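PDB 1WDI: S-adenosylmethionine:tRNA ribosyltransferase-isomerase from Thermus thermophilus, which probably transfers and isomerises the ribose moiety of S-adenosylmethionine onto the 7-aminomethyl group of preQ1-modified tRNA, giving epoxyqueuosine in the queuosine pathway. Local coordinates for residues 233-237 with 238-242; 258-261 with 262-266. All coordinates share one frame; numbering follows the deposited sequence.

Contact 1: 233-237 with 238-242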
ATOM      1  N   TYR A 233       6.070  -6.844   4.862  1.00 28.32           N
ATOM      2  CA  TYR A 233       6.145  -5.538   5.508  1.00 26.48           C
ATOM      3  C   TYR A 233       7.077  -5.547   6.710  1.00 27.06           C
ATOM      4  O   TYR A 233       7.520  -6.597   7.167  1.00 24.85           O
ATOM      5  CB  TYR A 233       4.748  -5.124   5.982  1.00 24.94           C
ATOM      6  CG  TYR A 233       4.189  -6.083   7.012  1.00 22.83           C
ATOM      7  CD1 TYR A 233       4.560  -5.993   8.356  1.00 23.58           C
ATOM      8  CD2 TYR A 233       3.344  -7.125   6.630  1.00 22.64           C
ATOM      9  CE1 TYR A 233       4.107  -6.924   9.296  1.00 23.08           C
ATOM     10  CE2 TYR A 233       2.885  -8.056   7.554  1.00 21.41           C
ATOM     11  CZ  TYR A 233       3.270  -7.951   8.886  1.00 23.68           C
ATOM     12  OH  TYR A 233       2.812  -8.873   9.801  1.00 21.76           O
ATOM     13  N   ALA A 234       7.352  -4.358   7.229  1.00 26.31           N
ATOM     14  CA  ALA A 234       8.201  -4.224   8.401  1.00 26.94           C
ATOM     15  C   ALA A 234       7.610  -3.141   9.283  1.00 25.18           C
ATOM     16  O   ALA A 234       7.255  -2.065   8.806  1.00 25.83           O
ATOM     17  CB  ALA A 234       9.630  -3.859   7.994  1.00 26.36           C
ATOM     18  N   ILE A 235       7.481  -3.439  10.568  1.00 25.54           N
ATOM     19  CA  ILE A 235       6.950  -2.471  11.509  1.00 24.81           C
ATOM     20  C   ILE A 235       8.055  -2.021  12.456  1.00 25.49           C
ATOM     21  O   ILE A 235       8.568  -2.812  13.247  1.00 25.19           O
ATOM     22  CB  ILE A 235       5.799  -3.062  12.337  1.00 25.47           C
ATOM     23  CG1 ILE A 235       4.664  -3.509  11.410  1.00 25.75           C
ATOM     24  CG2 ILE A 235       5.310  -2.024  13.341  1.00 25.59           C
ATOM     25  CD1 ILE A 235       3.480  -4.070  12.135  1.00 27.46           C
ATOM     26  N   PRO A 236       8.444  -0.739  12.375  1.00 24.94           N
ATOM     27  CA  PRO A 236       9.492  -0.185  13.236  1.00 23.88           C
ATOM     28  C   PRO A 236       9.141  -0.366  14.707  1.00 24.93           C
ATOM     29  O   PRO A 236       7.963  -0.345  15.086  1.00 23.55           O
ATOM     30  CB  PRO A 236       9.523   1.291  12.833  1.00 24.23           C
ATOM     31  CG  PRO A 236       9.145   1.246  11.385  1.00 23.89           C
ATOM     32  CD  PRO A 236       7.993   0.261  11.390  1.00 23.79           C
ATOM     33  N   GLU A 237      10.163  -0.534  15.535  1.00 23.95           N
ATOM     34  CA  GLU A 237       9.959  -0.713  16.966  1.00 26.52           C
ATOM     35  C   GLU A 237       9.159   0.427  17.588  1.00 26.86           C
ATOM     36  O   GLU A 237       8.276   0.191  18.412  1.00 28.11           O
ATOM     37  CB  GLU A 237      11.307  -0.820  17.674  1.00 28.94           C
ATOM     38  CG  GLU A 237      12.186  -1.945  17.169  1.00 33.03           C
ATOM     39  CD  GLU A 237      13.625  -1.767  17.595  1.00 36.19           C
ATOM     40  OE1 GLU A 237      13.911  -1.881  18.808  1.00 37.94           O
ATOM     41  OE2 GLU A 237      14.467  -1.497  16.718  1.00 39.55           O
ATOM     42  N   GLU A 238       9.475   1.662  17.207  1.00 27.75           N
ATOM     43  CA  GLU A 238       8.771   2.824  17.753  1.00 28.49           C
ATOM     44  C   GLU A 238       7.291   2.810  17.372  1.00 25.78           C
ATOM     45  O   GLU A 238       6.444   3.276  18.132  1.00 26.92           O
ATOM     46  CB  GLU A 238       9.418   4.127  17.255  1.00 30.83           C
ATOM     47  CG  GLU A 238       9.289   4.348  15.757  1.00 36.49           C
ATOM     48  CD  GLU A 238      10.157   5.490  15.245  1.00 42.83           C
ATOM     49  OE1 GLU A 238       9.901   6.664  15.606  1.00 42.70           O
ATOM     50  OE2 GLU A 238      11.100   5.207  14.474  1.00 44.92           O
ATOM     51  N   VAL A 239       6.984   2.285  16.190  1.00 25.84           N
ATOM     52  CA  VAL A 239       5.600   2.218  15.726  1.00 25.11           C
ATOM     53  C   VAL A 239       4.827   1.159  16.503  1.00 24.39           C
ATOM     54  O   VAL A 239       3.728   1.414  16.998  1.00 25.41           O
ATOM     55  CB  VAL A 239       5.529   1.900  14.209  1.00 25.18           C
ATOM     56  CG1 VAL A 239       4.081   1.698  13.781  1.00 23.38           C
ATOM     57  CG2 VAL A 239       6.153   3.042  13.418  1.00 25.50           C
ATOM     58  N   ALA A 240       5.403  -0.033  16.619  1.00 25.13           N
ATOM     59  CA  ALA A 240       4.747  -1.105  17.358  1.00 23.34           C
ATOM     60  C   ALA A 240       4.509  -0.616  18.781  1.00 23.48           C
ATOM     61  O   ALA A 240       3.427  -0.786  19.338  1.00 21.86           O
ATOM     62  CB  ALA A 240       5.621  -2.352  17.374  1.00 22.23           C
ATOM     63  N   GLU A 241       5.526   0.011  19.362  1.00 22.52           N
ATOM     64  CA  GLU A 241       5.413   0.516  20.724  1.00 23.55           C
ATOM     65  C   GLU A 241       4.332   1.593  20.856  1.00 21.39           C
ATOM     66  O   GLU A 241       3.572   1.606  21.829  1.00 20.28           O
ATOM     67  CB  GLU A 241       6.769   1.057  21.197  1.00 26.68           C
ATOM     68  CG  GLU A 241       6.749   1.672  22.585  1.00 32.92           C
ATOM     69  CD  GLU A 241       8.138   1.986  23.100  1.00 38.02           C
ATOM     70  OE1 GLU A 241       9.002   2.378  22.289  1.00 43.50           O
ATOM     71  OE2 GLU A 241       8.367   1.850  24.320  1.00 43.68           O
ATOM     72  N   ALA A 242       4.254   2.486  19.875  1.00 20.36           N
ATOM     73  CA  ALA A 242       3.263   3.563  19.907  1.00 22.66           C
ATOM     74  C   ALA A 242       1.829   3.044  19.762  1.00 22.36           C
ATOM     75  O   ALA A 242       0.902   3.563  20.391  1.00 22.53           O
ATOM     76  CB  ALA A 242       3.560   4.580  18.805  1.00 21.58           C
TER

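Contact 2: 258-261 with 262-266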
ATOM      1  N   THR A 258      -5.591   0.346   3.354  1.00 18.23           N
ATOM      2  CA  THR A 258      -5.778  -1.061   3.690  1.00 20.44           C
ATOM      3  C   THR A 258      -4.462  -1.828   3.845  1.00 21.28           C
ATOM      4  O   THR A 258      -4.421  -2.884   4.471  1.00 24.00           O
ATOM      5  CB  THR A 258      -6.632  -1.752   2.625  1.00 18.80           C
ATOM      6  OG1 THR A 258      -6.047  -1.537   1.336  1.00 21.06           O
ATOM      7  CG2 THR A 258      -8.043  -1.188   2.636  1.00 19.56           C
ATOM      8  N   THR A 259      -3.392  -1.303   3.265  1.00 21.98           N
ATOM      9  CA  THR A 259      -2.094  -1.946   3.381  1.00 22.13           C
ATOM     10  C   THR A 259      -1.703  -1.865   4.848  1.00 22.19           C
ATOM     11  O   THR A 259      -1.227  -2.838   5.430  1.00 19.98           O
ATOM     12  CB  THR A 259      -1.057  -1.234   2.506  1.00 23.38           C
ATOM     13  OG1 THR A 259      -1.497  -1.283   1.145  1.00 24.75           O
ATOM     14  CG2 THR A 259       0.305  -1.917   2.613  1.00 25.60           C
ATOM     15  N   VAL A 260      -1.928  -0.698   5.447  1.00 21.11           N
ATOM     16  CA  VAL A 260      -1.639  -0.503   6.862  1.00 19.21           C
ATOM     17  C   VAL A 260      -2.542  -1.428   7.679  1.00 19.15           C
ATOM     18  O   VAL A 260      -2.102  -2.049   8.645  1.00 20.17           O
ATOM     19  CB  VAL A 260      -1.908   0.952   7.294  1.00 19.52           C
ATOM     20  CG1 VAL A 260      -2.125   1.011   8.794  1.00 15.86           C
ATOM     21  CG2 VAL A 260      -0.732   1.848   6.883  1.00 17.39           C
ATOM     22  N   VAL A 261      -3.813  -1.509   7.301  1.00 18.44           N
ATOM     23  CA  VAL A 261      -4.737  -2.384   8.022  1.00 17.05           C
ATOM     24  C   VAL A 261      -4.212  -3.829   8.031  1.00 18.73           C
ATOM     25  O   VAL A 261      -4.091  -4.453   9.084  1.00 17.22           O
ATOM     26  CB  VAL A 261      -6.136  -2.392   7.368  1.00 17.88           C
ATOM     27  CG1 VAL A 261      -7.011  -3.450   8.032  1.00 13.13           C
ATOM     28  CG2 VAL A 261      -6.785  -1.006   7.483  1.00 16.19           C
ATOM     29  N   ARG A 262      -3.895  -4.349   6.849  1.00 19.15           N
ATOM     30  CA  ARG A 262      -3.416  -5.727   6.724  1.00 22.99           C
ATOM     31  C   ARG A 262      -2.131  -5.983   7.508  1.00 22.46           C
ATOM     32  O   ARG A 262      -1.976  -7.031   8.129  1.00 22.83           O
ATOM     33  CB  ARG A 262      -3.198  -6.070   5.245  1.00 23.99           C
ATOM     34  CG  ARG A 262      -4.470  -6.027   4.399  1.00 27.80           C
ATOM     35  CD  ARG A 262      -4.147  -6.135   2.914  1.00 31.34           C
ATOM     36  NE  ARG A 262      -3.413  -7.357   2.608  1.00 39.95           N
ATOM     37  CZ  ARG A 262      -2.960  -7.679   1.401  1.00 42.22           C
ATOM     38  NH1 ARG A 262      -3.165  -6.868   0.372  1.00 45.02           N
ATOM     39  NH2 ARG A 262      -2.300  -8.817   1.223  1.00 44.07           N
ATOM     40  N   ALA A 263      -1.209  -5.026   7.482  1.00 21.48           N
ATOM     41  CA  ALA A 263       0.044  -5.190   8.201  1.00 20.10           C
ATOM     42  C   ALA A 263      -0.180  -5.193   9.712  1.00 20.33           C
ATOM     43  O   ALA A 263       0.288  -6.098  10.403  1.00 20.51           O
ATOM     44  CB  ALA A 263       1.030  -4.093   7.807  1.00 19.10           C
ATOM     45  N   LEU A 264      -0.903  -4.198  10.227  1.00 18.67           N
ATOM     46  CA  LEU A 264      -1.165  -4.124  11.667  1.00 17.15           C
ATOM     47  C   LEU A 264      -1.929  -5.341  12.196  1.00 18.56           C
ATOM     48  O   LEU A 264      -1.552  -5.925  13.216  1.00 18.66           O
ATOM     49  CB  LEU A 264      -1.940  -2.846  12.015  1.00 15.61           C
ATOM     50  CG  LEU A 264      -1.206  -1.509  11.828  1.00 16.58           C
ATOM     51  CD1 LEU A 264      -2.151  -0.342  12.154  1.00 15.45           C
ATOM     52  CD2 LEU A 264       0.019  -1.469  12.749  1.00 17.13           C
ATOM     53  N   GLU A 265      -3.003  -5.729  11.514  1.00 16.45           N
ATOM     54  CA  GLU A 265      -3.786  -6.877  11.964  1.00 17.86           C
ATOM     55  C   GLU A 265      -2.987  -8.185  11.886  1.00 17.56           C
ATOM     56  O   GLU A 265      -3.129  -9.054  12.737  1.00 18.94           O
ATOM     57  CB  GLU A 265      -5.082  -6.988  11.149  1.00 18.45           C
ATOM     58  CG  GLU A 265      -6.078  -5.829  11.361  1.00 16.97           C
ATOM     59  CD  GLU A 265      -6.626  -5.741  12.785  1.00 19.56           C
ATOM     60  OE1 GLU A 265      -6.858  -6.797  13.409  1.00 20.78           O
ATOM     61  OE2 GLU A 265      -6.851  -4.615  13.283  1.00 19.74           O
ATOM     62  N   SER A 266      -2.140  -8.315  10.874  1.00 19.43           N
ATOM     63  CA  SER A 266      -1.320  -9.515  10.723  1.00 22.79           C
ATOM     64  C   SER A 266      -0.211  -9.593  11.777  1.00 22.83           C
ATOM     65  O   SER A 266       0.219 -10.682  12.161  1.00 22.13           O
ATOM     66  CB  SER A 266      -0.689  -9.550   9.334  1.00 24.41           C
ATOM     67  OG  SER A 266       0.280 -10.585   9.258  1.00 32.87           O
TER

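Contact 1: 233-237 with 238-242
Pro236 O receives two backbone N-H groups of the first helical turn: a nearly straight bond from Ala240 N at 3.0 Å (170°) and a weak, bent one from Val239 N. Glu241 N then bonds to Glu237 O at 2.9 Å, and the helix is under way. Pro236 is the N-cap residue.

The apolar side chains close the corner on one side. Val239 reaches back with both methyls. Its CG2 lies alongside the proline ring, 3.8 Å from Pro236 CB and almost as near to CD. Its CG1 meets Ile235 CG2 at 3.9 Å, where the two side chains cross at about a right angle. With CG1 anti to the backbone N (chi1 174°), the other methyl, CG2, sits beside that N and against the ring. Ile235 CG2 also approaches Ala240 CB, at 4.1 Å. Glu237, Glu238 and Glu241 are exposed.

The strand end is paired on both sides: backbone hydrogen bonds join Ala234 to Thr208 and Ile235 to Gly277. Ala240 packs on Ala276, and Ala242 touches Glu203 and Arg205 of strand 203-211. The contact is thus the turn from strand 231-235 into helix 237-248.

Contact 2: 258-261 with 262-266
Arg262 N to Thr258 O, at 2.8 Å, is the first of four consecutive i to i+4 backbone hydrogen bonds joining 258-261 to 262-266. Ala263 N bonds to Thr259 O, Leu264 N to Val260 O and Glu265 N to Val261 O.

Apolar packing rests on Val260 and Leu264, one turn apart and side by side. Val260 CG1 touches Leu264 CD1 at 3.6 Å, and Leu264 CG lies 3.4 Å from Val260 O. Leu264 CG is anti to its carbonyl carbon (chi1 -67°), which turns the branch back over the preceding turn. Leu264 also touches Val253 of strand 253-256 and Val293. An alanine here is likely to leave Val260 CG1 without its partner and open a gap toward Val253 and Val293. Val261 CG1 lies alongside the aliphatic part of Glu265, 4.2 Å from its CG. Val260 and Val261 both touch Ala255 of strand 253-256, so the helix packs back on the strand it follows.

The stems of Arg262 and Glu265 lie along the preceding turn, while their polar ends bond to residues outside the helix. Arg262 CG passes 3.1 Å from Thr258 O, and Arg262 NH2 bonds to His229 O. The buried carboxylate of Glu265 takes backbone N-H groups from Lys292, Val293 and Val294. These bonds fix its rotation and hold the 292-294 segment against the helix.

The first turn also meets a bound citrate, probably from the crystallisation liquor: Thr258 N and Thr259 OG1 both bond to it. The helix starts directly after a strand of the mixed sheet, and this arrangement is consistent with an anion-binding site at a helix N-terminus.

Contact 1 comes first along the chain and contact 2 follows, with the rest of helix 237-248 and strand 253-256 between them. Their centres are about 12 Å apart. Strands 231-235 and 253-256 belong to the same mixed sheet, and helix 258-266 packs against both. The two contacts touch directly: Tyr233 OH probably hydrogen-bonds to Ser266 OG, at 3.1 Å. Ile235 CD1 also comes near Ala263 O. Contact 1 is only partly buried, whereas contact 2 is buried and nearer the middle of the chain. The Tyr233-Ser266 pair joins the last turn of helix 258-266 to strand 231-235, while the citrate lies at the other end of that helix.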